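Local structure of Cap5O (Staphylococcus aureus, 3OJO) at residues P336-D339 / I340-L343; H394-M398 / K399-I403; I42-Q45 / T46-L50; P299-V302 / V303-K307; N240-V243 / L244-I247. The protein oxidises UDP-N-acetyl-mannosamine with NAD as cofactor, a dehydrogenase step in the biosynthesis of the capsular polysaccharide of Staphylococcus aureus. All coordinates share one frame; numbering follows the deposited sequence.

Contact 1: residues P336-D339 / I340-L343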
# COMPACT_ATOMS: atom_id res chain seq x y z
N PRO B 336 10.14 -10.62 14.99
CA PRO B 336 11.27 -10.71 14.05
C PRO B 336 12.62 -10.43 14.75
O PRO B 336 13.64 -10.99 14.37
CB PRO B 336 10.92 -9.69 12.98
CG PRO B 336 10.05 -8.67 13.68
CD PRO B 336 9.31 -9.42 14.75
N ALA B 337 12.61 -9.61 15.83
CA ALA B 337 13.77 -9.25 16.66
C ALA B 337 14.31 -10.50 17.40
O ALA B 337 15.52 -10.72 17.46
CB ALA B 337 13.38 -8.18 17.67
N PHE B 338 13.39 -11.35 17.92
CA PHE B 338 13.76 -12.59 18.58
C PHE B 338 14.26 -13.56 17.56
O PHE B 338 15.21 -14.29 17.84
CB PHE B 338 12.60 -13.20 19.39
CG PHE B 338 13.10 -14.34 20.24
CD1 PHE B 338 13.69 -14.10 21.48
CD2 PHE B 338 13.08 -15.65 19.76
CE1 PHE B 338 14.19 -15.15 22.25
CE2 PHE B 338 13.63 -16.69 20.52
CZ PHE B 338 14.17 -16.43 21.76
N ASP B 339 13.62 -13.60 16.37
CA ASP B 339 14.03 -14.47 15.26
C ASP B 339 15.48 -14.23 14.84
O ASP B 339 16.22 -15.19 14.63
CB ASP B 339 13.07 -14.32 14.09
CG ASP B 339 11.76 -15.03 14.33
OD1 ASP B 339 10.94 -15.12 13.38
OD2 ASP B 339 11.55 -15.53 15.47
N ILE B 340 15.90 -12.95 14.86
CA ILE B 340 17.27 -12.51 14.54
C ILE B 340 18.22 -13.00 15.62
O ILE B 340 19.24 -13.60 15.29
CB ILE B 340 17.36 -10.97 14.26
CG1 ILE B 340 16.56 -10.60 12.98
CG2 ILE B 340 18.81 -10.52 14.11
CD1 ILE B 340 16.03 -9.22 12.89
N TYR B 341 17.87 -12.75 16.90
CA TYR B 341 18.66 -13.13 18.08
C TYR B 341 18.99 -14.63 18.07
O TYR B 341 20.14 -15.00 18.23
CB TYR B 341 17.92 -12.73 19.38
CG TYR B 341 18.44 -13.39 20.64
CD1 TYR B 341 19.61 -12.94 21.26
CD2 TYR B 341 17.79 -14.50 21.20
CE1 TYR B 341 20.11 -13.57 22.40
CE2 TYR B 341 18.28 -15.13 22.33
CZ TYR B 341 19.43 -14.66 22.94
OH TYR B 341 19.91 -15.27 24.06
N GLU B 342 17.98 -15.44 17.87
CA GLU B 342 18.02 -16.89 17.80
C GLU B 342 18.90 -17.37 16.61
O GLU B 342 19.62 -18.36 16.76
CB GLU B 342 16.56 -17.38 17.69
CG GLU B 342 16.32 -18.86 17.49
CD GLU B 342 14.88 -19.25 17.16
OE1 GLU B 342 14.03 -18.34 17.02
OE2 GLU B 342 14.62 -20.47 17.06
N LEU B 343 18.83 -16.68 15.45
CA LEU B 343 19.61 -16.98 14.23
C LEU B 343 21.05 -16.61 14.49
O LEU B 343 21.95 -17.35 14.08
CB LEU B 343 19.10 -16.18 13.01
CG LEU B 343 17.87 -16.71 12.27
CD1 LEU B 343 17.33 -15.65 11.31
CD2 LEU B 343 18.17 -18.01 11.54

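Contact 2: residues H394-M398 / K399-I403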
# COMPACT_ATOMS: atom_id res chain seq x y z
N HIS B 394 26.72 5.48 26.99
CA HIS B 394 26.10 4.15 27.09
C HIS B 394 26.91 3.05 26.42
O HIS B 394 26.85 1.89 26.83
CB HIS B 394 24.70 4.17 26.48
CG HIS B 394 23.77 5.15 27.11
ND1 HIS B 394 22.94 4.78 28.15
CD2 HIS B 394 23.56 6.45 26.82
CE1 HIS B 394 22.25 5.87 28.46
NE2 HIS B 394 22.59 6.90 27.68
N PHE B 395 27.64 3.42 25.37
CA PHE B 395 28.43 2.51 24.54
C PHE B 395 29.95 2.51 24.85
O PHE B 395 30.72 1.91 24.09
CB PHE B 395 28.13 2.80 23.05
CG PHE B 395 26.65 2.98 22.77
CD1 PHE B 395 25.79 1.88 22.72
CD2 PHE B 395 26.11 4.24 22.61
CE1 PHE B 395 24.43 2.05 22.50
CE2 PHE B 395 24.73 4.41 22.39
CZ PHE B 395 23.91 3.31 22.34
N ASP B 396 30.37 3.13 25.99
CA ASP B 396 31.78 3.20 26.38
C ASP B 396 32.49 1.84 26.49
O ASP B 396 33.63 1.72 26.04
CB ASP B 396 31.98 4.05 27.64
CG ASP B 396 32.17 5.54 27.39
OD1 ASP B 396 32.04 5.96 26.21
OD2 ASP B 396 32.44 6.28 28.36
N LYS B 397 31.79 0.83 27.01
CA LYS B 397 32.29 -0.54 27.23
C LYS B 397 32.46 -1.41 25.95
O LYS B 397 32.87 -2.58 26.06
CB LYS B 397 31.43 -1.26 28.29
CG LYS B 397 31.56 -0.69 29.71
CD LYS B 397 30.83 -1.58 30.73
CE LYS B 397 30.91 -1.08 32.16
NZ LYS B 397 30.07 -1.90 33.09
N MET B 398 32.15 -0.85 24.75
CA MET B 398 32.24 -1.57 23.47
C MET B 398 33.66 -1.68 22.91
O MET B 398 34.44 -0.73 23.01
CB MET B 398 31.35 -0.91 22.41
CG MET B 398 29.89 -1.30 22.50
SD MET B 398 29.06 -0.90 20.95
CE MET B 398 29.10 -2.37 20.15
N LYS B 399 33.96 -2.81 22.24
CA LYS B 399 35.24 -3.08 21.56
C LYS B 399 35.33 -2.17 20.32
O LYS B 399 36.43 -1.76 19.93
CB LYS B 399 35.35 -4.56 21.15
CG LYS B 399 36.68 -4.95 20.55
CD LYS B 399 36.85 -6.45 20.39
CE LYS B 399 38.23 -6.77 19.86
NZ LYS B 399 38.60 -8.19 20.11
N HIS B 400 34.16 -1.87 19.71
CA HIS B 400 33.99 -0.99 18.55
C HIS B 400 32.64 -0.30 18.72
O HIS B 400 31.63 -0.98 18.81
CB HIS B 400 34.02 -1.78 17.24
CG HIS B 400 35.30 -2.51 16.99
ND1 HIS B 400 36.43 -1.86 16.54
CD2 HIS B 400 35.57 -3.83 17.12
CE1 HIS B 400 37.36 -2.80 16.42
NE2 HIS B 400 36.89 -4.00 16.76
N LYS B 401 32.63 1.04 18.79
CA LYS B 401 31.39 1.79 18.96
C LYS B 401 30.61 1.96 17.63
O LYS B 401 30.62 3.03 17.01
CB LYS B 401 31.64 3.13 19.67
CG LYS B 401 32.07 2.99 21.13
CD LYS B 401 32.24 4.36 21.79
CE LYS B 401 33.11 4.30 23.02
NZ LYS B 401 33.21 5.63 23.69
N VAL B 402 29.96 0.86 17.17
CA VAL B 402 29.14 0.87 15.95
C VAL B 402 27.70 0.41 16.22
O VAL B 402 27.48 -0.57 16.94
CB VAL B 402 29.77 0.25 14.67
CG1 VAL B 402 31.24 0.66 14.50
CG2 VAL B 402 29.62 -1.26 14.61
N ILE B 403 26.72 1.14 15.66
CA ILE B 403 25.29 0.87 15.79
C ILE B 403 24.65 0.66 14.41
O ILE B 403 24.75 1.55 13.55
CB ILE B 403 24.56 2.01 16.56
CG1 ILE B 403 25.08 2.16 18.00
CG2 ILE B 403 23.02 1.80 16.53
CD1 ILE B 403 24.54 3.36 18.73

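Contact 3: residues I42-Q45 / T46-L50. With NAD (nicotinamide-adenine-dinucleotide), chain J.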
# COMPACT_ATOMS: atom_id res chain seq x y z
N ILE B 42 -9.05 -20.88 31.19
CA ILE B 42 -8.56 -22.26 31.36
C ILE B 42 -7.24 -22.30 32.14
O ILE B 42 -6.86 -23.38 32.61
CB ILE B 42 -8.50 -23.06 30.02
CG1 ILE B 42 -7.77 -22.28 28.92
CG2 ILE B 42 -9.91 -23.46 29.57
CD1 ILE B 42 -7.09 -23.13 27.88
N ASN B 43 -6.53 -21.15 32.27
CA ASN B 43 -5.27 -21.10 33.02
C ASN B 43 -5.56 -20.92 34.53
O ASN B 43 -6.04 -19.87 34.95
CB ASN B 43 -4.34 -20.00 32.50
CG ASN B 43 -2.90 -20.11 32.99
OD1 ASN B 43 -2.59 -20.79 33.95
ND2 ASN B 43 -1.98 -19.45 32.33
N GLN B 44 -5.27 -21.97 35.33
CA GLN B 44 -5.49 -21.98 36.77
C GLN B 44 -4.61 -20.94 37.47
O GLN B 44 -5.05 -20.32 38.43
CB GLN B 44 -5.25 -23.38 37.35
CG GLN B 44 -5.82 -23.60 38.77
CD GLN B 44 -7.31 -23.84 38.75
OE1 GLN B 44 -8.08 -23.04 39.28
NE2 GLN B 44 -7.76 -24.91 38.11
N GLN B 45 -3.37 -20.75 36.98
CA GLN B 45 -2.43 -19.76 37.51
C GLN B 45 -3.06 -18.36 37.45
O GLN B 45 -3.00 -17.63 38.43
CB GLN B 45 -1.11 -19.82 36.73
CG GLN B 45 -0.05 -18.77 37.09
CD GLN B 45 1.33 -19.17 36.60
OE1 GLN B 45 2.30 -19.23 37.37
NE2 GLN B 45 1.44 -19.51 35.32
N THR B 46 -3.71 -18.04 36.32
CA THR B 46 -4.45 -16.80 36.06
C THR B 46 -5.61 -16.65 37.06
O THR B 46 -5.73 -15.60 37.69
CB THR B 46 -4.88 -16.75 34.56
OG1 THR B 46 -3.72 -16.53 33.76
CG2 THR B 46 -5.92 -15.67 34.25
N ILE B 47 -6.44 -17.71 37.19
CA ILE B 47 -7.60 -17.79 38.09
C ILE B 47 -7.18 -17.64 39.57
O ILE B 47 -7.84 -16.90 40.32
CB ILE B 47 -8.44 -19.06 37.81
CG1 ILE B 47 -9.00 -19.09 36.36
CG2 ILE B 47 -9.54 -19.29 38.88
CD1 ILE B 47 -10.08 -17.96 35.96
N ASP B 48 -6.08 -18.30 39.98
CA ASP B 48 -5.54 -18.22 41.34
C ASP B 48 -5.11 -16.80 41.67
O ASP B 48 -5.46 -16.29 42.73
CB ASP B 48 -4.38 -19.21 41.55
CG ASP B 48 -4.76 -20.69 41.55
OD1 ASP B 48 -5.99 -21.00 41.55
OD2 ASP B 48 -3.84 -21.53 41.51
N LYS B 49 -4.40 -16.15 40.74
CA LYS B 49 -3.95 -14.76 40.84
C LYS B 49 -5.18 -13.85 41.02
O LYS B 49 -5.23 -13.06 41.98
CB LYS B 49 -3.16 -14.37 39.57
CG LYS B 49 -2.33 -13.08 39.72
CD LYS B 49 -0.90 -13.26 39.23
CE LYS B 49 -0.19 -11.95 38.93
NZ LYS B 49 0.14 -11.16 40.15
N LEU B 50 -6.20 -14.02 40.16
CA LEU B 50 -7.44 -13.26 40.19
C LEU B 50 -8.24 -13.47 41.47
O LEU B 50 -8.60 -12.49 42.12
CB LEU B 50 -8.27 -13.50 38.91
CG LEU B 50 -7.71 -12.86 37.64
CD1 LEU B 50 -8.37 -13.42 36.42
CD2 LEU B 50 -7.82 -11.36 37.67
PA NAD J . -4.01 -13.22 25.81
O1A NAD J . -3.10 -14.35 25.53
O2A NAD J . -3.36 -12.18 26.62
O5B NAD J . -5.31 -13.79 26.58
C5B NAD J . -5.95 -14.96 26.18
C4B NAD J . -6.47 -15.64 27.43
O4B NAD J . -7.50 -16.54 27.08
C3B NAD J . -5.39 -16.43 28.18
O3B NAD J . -5.46 -16.13 29.57
C2B NAD J . -5.82 -17.87 27.98
O2B NAD J . -5.46 -18.73 29.04
C1B NAD J . -7.33 -17.74 27.82
N9A NAD J . -7.89 -18.88 27.09
C8A NAD J . -7.32 -19.51 26.00
N7A NAD J . -8.18 -20.44 25.53
C5A NAD J . -9.29 -20.41 26.31
C6A NAD J . -10.47 -21.16 26.29
N6A NAD J . -10.61 -22.09 25.34
N1A NAD J . -11.46 -20.91 27.23
C2A NAD J . -11.29 -19.91 28.18
N3A NAD J . -10.12 -19.18 28.21
C4A NAD J . -9.14 -19.42 27.29
O3 NAD J . -4.58 -12.66 24.40
PN NAD J . -5.18 -11.18 24.20
O1N NAD J . -4.04 -10.25 24.00
O2N NAD J . -6.19 -10.91 25.26
O5D NAD J . -5.91 -11.29 22.80
C5D NAD J . -6.72 -12.38 22.47
C4D NAD J . -7.05 -12.28 20.98
O4D NAD J . -7.74 -11.08 20.72
C3D NAD J . -5.82 -12.18 20.08
O3D NAD J . -5.09 -13.37 19.86
C2D NAD J . -6.48 -11.66 18.82
O2D NAD J . -7.31 -12.67 18.30
C1D NAD J . -7.43 -10.63 19.41
N1N NAD J . -6.72 -9.32 19.38
C2N NAD J . -6.03 -8.84 20.47
C3N NAD J . -5.35 -7.61 20.37
C7N NAD J . -4.97 -6.86 21.61
O7N NAD J . -5.25 -5.47 21.65
N7N NAD J . -4.36 -7.50 22.62
C4N NAD J . -5.36 -6.91 19.16
C5N NAD J . -6.03 -7.42 18.05
C6N NAD J . -6.69 -8.64 18.18
O HOH W 1 -3.31 -16.56 31.21

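Contact 4: residues P299-V302 / V303-K307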
# COMPACT_ATOMS: atom_id res chain seq x y z
N PRO B 299 14.60 -11.01 8.72
CA PRO B 299 15.55 -11.51 9.72
C PRO B 299 16.88 -12.02 9.12
O PRO B 299 17.94 -11.60 9.59
CB PRO B 299 14.75 -12.62 10.43
CG PRO B 299 13.34 -12.15 10.33
CD PRO B 299 13.25 -11.60 8.93
N ALA B 300 16.82 -12.83 8.05
CA ALA B 300 18.02 -13.35 7.36
C ALA B 300 18.84 -12.22 6.69
O ALA B 300 20.08 -12.28 6.70
CB ALA B 300 17.63 -14.41 6.34
N TYR B 301 18.16 -11.19 6.15
CA TYR B 301 18.78 -10.02 5.53
C TYR B 301 19.58 -9.23 6.59
O TYR B 301 20.69 -8.78 6.31
CB TYR B 301 17.72 -9.13 4.82
CG TYR B 301 18.30 -7.87 4.21
CD1 TYR B 301 18.91 -7.90 2.97
CD2 TYR B 301 18.28 -6.66 4.91
CE1 TYR B 301 19.48 -6.75 2.42
CE2 TYR B 301 18.84 -5.51 4.37
CZ TYR B 301 19.44 -5.56 3.13
OH TYR B 301 19.99 -4.42 2.61
N VAL B 302 19.00 -9.06 7.79
CA VAL B 302 19.62 -8.37 8.94
C VAL B 302 20.84 -9.20 9.41
O VAL B 302 21.91 -8.63 9.62
CB VAL B 302 18.58 -8.10 10.06
CG1 VAL B 302 19.23 -7.66 11.37
CG2 VAL B 302 17.54 -7.08 9.61
N VAL B 303 20.67 -10.53 9.53
CA VAL B 303 21.73 -11.47 9.94
C VAL B 303 22.92 -11.41 8.93
O VAL B 303 24.06 -11.26 9.37
CB VAL B 303 21.17 -12.91 10.18
CG1 VAL B 303 22.29 -13.93 10.35
CG2 VAL B 303 20.22 -12.94 11.39
N ASP B 304 22.64 -11.45 7.62
CA ASP B 304 23.65 -11.37 6.57
C ASP B 304 24.40 -10.03 6.63
O ASP B 304 25.62 -10.01 6.44
CB ASP B 304 23.02 -11.60 5.17
CG ASP B 304 23.85 -11.08 4.01
OD1 ASP B 304 24.92 -11.68 3.72
OD2 ASP B 304 23.46 -10.04 3.41
N THR B 305 23.68 -8.94 6.91
CA THR B 305 24.28 -7.60 7.04
C THR B 305 25.18 -7.55 8.29
O THR B 305 26.28 -6.99 8.23
CB THR B 305 23.19 -6.53 7.02
OG1 THR B 305 22.38 -6.70 5.85
CG2 THR B 305 23.75 -5.13 7.04
N THR B 306 24.72 -8.17 9.40
CA THR B 306 25.43 -8.26 10.67
C THR B 306 26.74 -9.03 10.47
O THR B 306 27.80 -8.51 10.83
CB THR B 306 24.49 -8.84 11.76
OG1 THR B 306 23.41 -7.91 11.97
CG2 THR B 306 25.19 -9.11 13.09
N LYS B 307 26.67 -10.23 9.84
CA LYS B 307 27.82 -11.09 9.52
C LYS B 307 28.93 -10.31 8.78
O LYS B 307 30.10 -10.48 9.08
CB LYS B 307 27.38 -12.31 8.70
CG LYS B 307 26.64 -13.36 9.53
CD LYS B 307 26.72 -14.76 8.92
CE LYS B 307 25.61 -15.08 7.95
NZ LYS B 307 25.80 -16.42 7.34

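Contact 5: residues N240-V243 / L244-I247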
# COMPACT_ATOMS: atom_id res chain seq x y z
N ASN B 240 23.51 1.98 -3.63
CA ASN B 240 24.07 3.06 -2.81
C ASN B 240 23.16 4.27 -2.79
O ASN B 240 23.60 5.40 -2.97
CB ASN B 240 25.51 3.42 -3.21
CG ASN B 240 26.54 2.33 -2.94
OD1 ASN B 240 26.22 1.20 -2.52
ND2 ASN B 240 27.79 2.65 -3.21
N ILE B 241 21.87 4.00 -2.60
CA ILE B 241 20.81 4.98 -2.50
C ILE B 241 20.30 4.91 -1.05
O ILE B 241 20.27 3.82 -0.45
CB ILE B 241 19.71 4.76 -3.58
CG1 ILE B 241 20.29 5.01 -5.00
CG2 ILE B 241 18.49 5.67 -3.34
CD1 ILE B 241 19.38 4.52 -6.18
N ASN B 242 19.98 6.08 -0.47
CA ASN B 242 19.44 6.14 0.88
C ASN B 242 17.93 5.89 0.78
O ASN B 242 17.21 6.71 0.21
CB ASN B 242 19.75 7.51 1.53
CG ASN B 242 19.36 7.54 2.98
OD1 ASN B 242 18.22 7.24 3.37
ND2 ASN B 242 20.30 7.85 3.81
N VAL B 243 17.45 4.77 1.34
CA VAL B 243 16.03 4.43 1.28
C VAL B 243 15.13 5.40 2.07
O VAL B 243 14.05 5.77 1.58
CB VAL B 243 15.74 2.93 1.56
CG1 VAL B 243 15.97 2.55 3.02
CG2 VAL B 243 14.33 2.54 1.09
N LEU B 244 15.61 5.88 3.24
CA LEU B 244 14.86 6.76 4.12
C LEU B 244 14.60 8.13 3.55
O LEU B 244 13.48 8.63 3.66
CB LEU B 244 15.44 6.79 5.53
CG LEU B 244 15.64 5.42 6.20
CD1 LEU B 244 16.38 5.56 7.48
CD2 LEU B 244 14.31 4.66 6.39
N ASP B 245 15.60 8.67 2.86
CA ASP B 245 15.58 9.96 2.17
C ASP B 245 14.68 9.92 0.95
O ASP B 245 13.97 10.90 0.68
CB ASP B 245 17.00 10.37 1.77
CG ASP B 245 17.85 10.78 2.96
OD1 ASP B 245 17.28 11.20 3.98
OD2 ASP B 245 19.09 10.70 2.85
N VAL B 246 14.67 8.78 0.25
CA VAL B 246 13.82 8.59 -0.92
C VAL B 246 12.35 8.37 -0.52
O VAL B 246 11.45 8.93 -1.17
CB VAL B 246 14.40 7.51 -1.85
CG1 VAL B 246 13.54 7.35 -3.10
CG2 VAL B 246 15.82 7.87 -2.27
N ILE B 247 12.08 7.60 0.57
CA ILE B 247 10.69 7.44 1.04
C ILE B 247 10.12 8.85 1.36
O ILE B 247 9.06 9.20 0.83
CB ILE B 247 10.55 6.43 2.22
CG1 ILE B 247 10.84 5.00 1.73
CG2 ILE B 247 9.14 6.52 2.90
CD1 ILE B 247 11.11 3.98 2.84

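Contact 1: residues P336-D339 / I340-L343
Pro336 O takes the amide of Ile340 (N to O, 3.0 Å), opening the ladder of i to i+4 bonds along helix 336-346, the crossing helix of a beta-alpha-beta unit between strands 317-321 and 351-355. Ile340 also lays CG1 and CD1 against the same carbonyl, and this branch, together with CG2, packs on Pro299, Val302 and Val303 of helix 286-312. Ala337 O accepts from Tyr341 N on the next rung. Phe338 begins with CB directed away from the following turn, yet the end of its ring comes near Tyr341: CE1 lies 3.8 Å from Tyr341 CD2 in an oblique aromatic pair, with the ring centroids 5.5 Å apart and the planes inclined by 50°. Both rings leave the helix with CG opposite the backbone N (chi1 -170° for Phe338), which lets them run out from successive turns and meet. Tyr341 continues onto Val352 and Ala354 of the neighbouring strand. Phe338 O receives Glu342 N at an N-H...O angle of 170°. Asp339 sends its carboxylate out beside that of Glu342, a like-charged pair whose closeness may raise the proton affinity of one of them; Asp339 OD2 and Glu342 OE1 are 4.1 Å apart.

Contact 2: residues H394-M398 / K399-I403
A type I beta turn from Phe395 to Met398, closed by Met398 N on Phe395 O at 3.2 Å, reverses the chain just before it runs into strand 402-405; an inverse gamma turn centred on Lys401 makes the last bend. Folding back in this way brings Lys401 across the turn. Its chain is extended from CG to NZ and passes the carbonyl of Phe395, with CG 3.4 Å from Phe395 O, before NZ reaches Asp396 OD1 in a salt bridge of 2.8 Å. The ammonium meets that oxygen on its anti side, 35° out of the carboxylate plane. Met398 turns inward under the lysine: chi1 of -81° and an extended chi2 bring SD to 3.3 Å from His400 O, and the bend at chi3 (97°) turns only the terminal methyl, CE, toward the same oxygen. On the apolar side, Ile403 CD1 sits over one face of the Phe395 ring, displaced toward the rim, in a CH-pi contact 3.9 Å from the centroid; His394 CB lies over the opposite face. The paired charges thus bridge the exposed side of the turn while the phenyl ring and the thioether face inward. Met398 packs on Val372 of helix 368-372 and on Val378 of strand 377-380, and Ile403 fits between Ile380 and Tyr419, on the two strands that flank 402-405 in the parallel sheet.

Contact 3: residues I42-Q45 / T46-L50
One ordered water is gripped by Thr46 OG1 at 2.6 Å, by Asn43 ND2 through a weak 3.4 Å bond in which the water accepts, and by the cofactor, whose ribose O3B lies 2.7 Å away. It ties the first turn of helix 44-51 to the adenosine half of NAD in the Rossmann-type domain. Asn43 is the N-cap of this helix. With CG opposite its backbone N (chi1 -165°), its amide folds over the helix start, and OD1 accepts weakly from Gln45 N, leaving ND2 to face the water. The Thr46 hydroxyl, beside its own backbone N, comes at the Asn43 side chain from across, roughly at a right angle. Asn43 O meanwhile receives Ile47 N at 3.1 Å. Gln44 O takes Asp48 N at 2.7 Å. The Gln44 side chain bends at chi2 (78°), which brings OE1 to 3.7 Å from Asp48 OD1; amide and carboxylate cross at a slant, and these two oxygens, both acceptors, make no hydrogen bond. Ile42 serves the cofactor differently: CG1 lies 3.6 Å from adenine C5A, and CG2 and CD1 are spread along the base. Behind this shell, Asp41 OD1 accepts from Asn43 N and Asp41 OD2 bonds NAD, while Ile47 leans on Val77 of strand 75-78. The adenine is therefore met by hydrocarbon and the ribose O3B by a water held by polar side chains; that water relays the 3'-hydroxyl mainly to Thr46, with the capping asparagine adding a weak bond.

Contact 4: residues P299-V302 / V303-K307
This is packing and hydrogen bonding between successive turns inside the long helix 286-312, largely buried and away from the NAD site. Pro299 O accepts from Val303 N and Ala300 O from Asp304 N, the latter at 2.8 Å. Pro299 itself marks a kink, since neither its N nor that of Ala300 bonds to the turn before. The next two carbonyls each take two donors. Tyr301 O receives Thr305 N at 3.1 Å and Thr305 OG1 at 2.7 Å, the two arriving from opposite faces of the carbonyl plane. Val302 O is met by Thr306 N and, from above its plane, by Thr306 OG1 at 2.9 Å. These are the familiar intrahelical threonine bonds to the i-4 carbonyl: chi1 of -53° in Thr305 and -64° in Thr306 keeps each hydroxyl beside its own backbone N, turned back toward the preceding turn, so that the backbone itself satisfies a buried hydroxyl. Thr305 OG1 also lies over one face of the Tyr301 ring, 4.0 Å above it and toward the rim. Outward from the helix, the Tyr301 ring reaches Lys234 and Asn237 of helix 208-238, whereas Val302 and Thr306 lie against Leu379 of strand 377-380. Val303 CG2 rests 3.2 Å from Pro299 O, with the same side chain turned to Leu343 and Leu344 of helix 336-346.

Contact 5: residues N240-V243 / L244-I247
Asn242 OD1 accepts from Asp245 N at 3.0 Å, the capping bond that starts helix 243-250. The N-H points nearly straight at the oxygen (161°) but arrives from above the amide plane, not along a lone pair. In return the Asp245 carboxylate lies over the asparagine amide: the two flat groups are stacked with planes 24° apart, and Asp245 OD2 comes 3.2 Å from Asn242 CG. The neighbouring ND2 is equally near OD2 but poorly angled, so this is face-to-face packing and not a hydrogen bond. Asn242 CG stands opposite the backbone N (chi1 -173°), which swings the amide over the open amides of the first turn. Asn242 O takes Val246 N at 3.3 Å, and Val243 O takes Ile247 N at 2.9 Å. Around this polar start is a hydrocarbon shell. Ile241 CG2 meets Val246 CG2 at 3.6 Å, bridging the cap from the residue before it to one within the helix, as in a hydrophobic staple. Val243 and Ile247 run side by side, CG2 to CD1. Further out, Ile241 and Val243 press on Cys236 of helix 208-238, and Met217 of the second subunit packs on Val243 and Val246, while Asn240 O accepts from Arg209 of that subunit. The cap thus joins a polar end to an apolar seam at the dimer interface; the Asp245 carboxylate, near the helix N-terminus, would probably be favoured by the helix dipole.

How the contacts relate
Contacts 1 and 4 touch directly: helices 336-346 and 286-312 pack together, with Leu343 set against Val303, so their inner faces share one apolar layer. Contact 4 is the more buried, and there hydroxyls turn back to the backbone, whereas contact 1 keeps its carboxylates on an outer side. Contact 2 belongs to the same five-stranded parallel-sheet domain as contact 1 but is a turn, held by its turn bond, a salt bridge and a CH-pi contact. Contacts 3 and 5 are both asparagine-capped helix starts, with centres about 50 Å apart: 42-50 is a surface contact serving NAD through water, while 240-247 faces the second subunit.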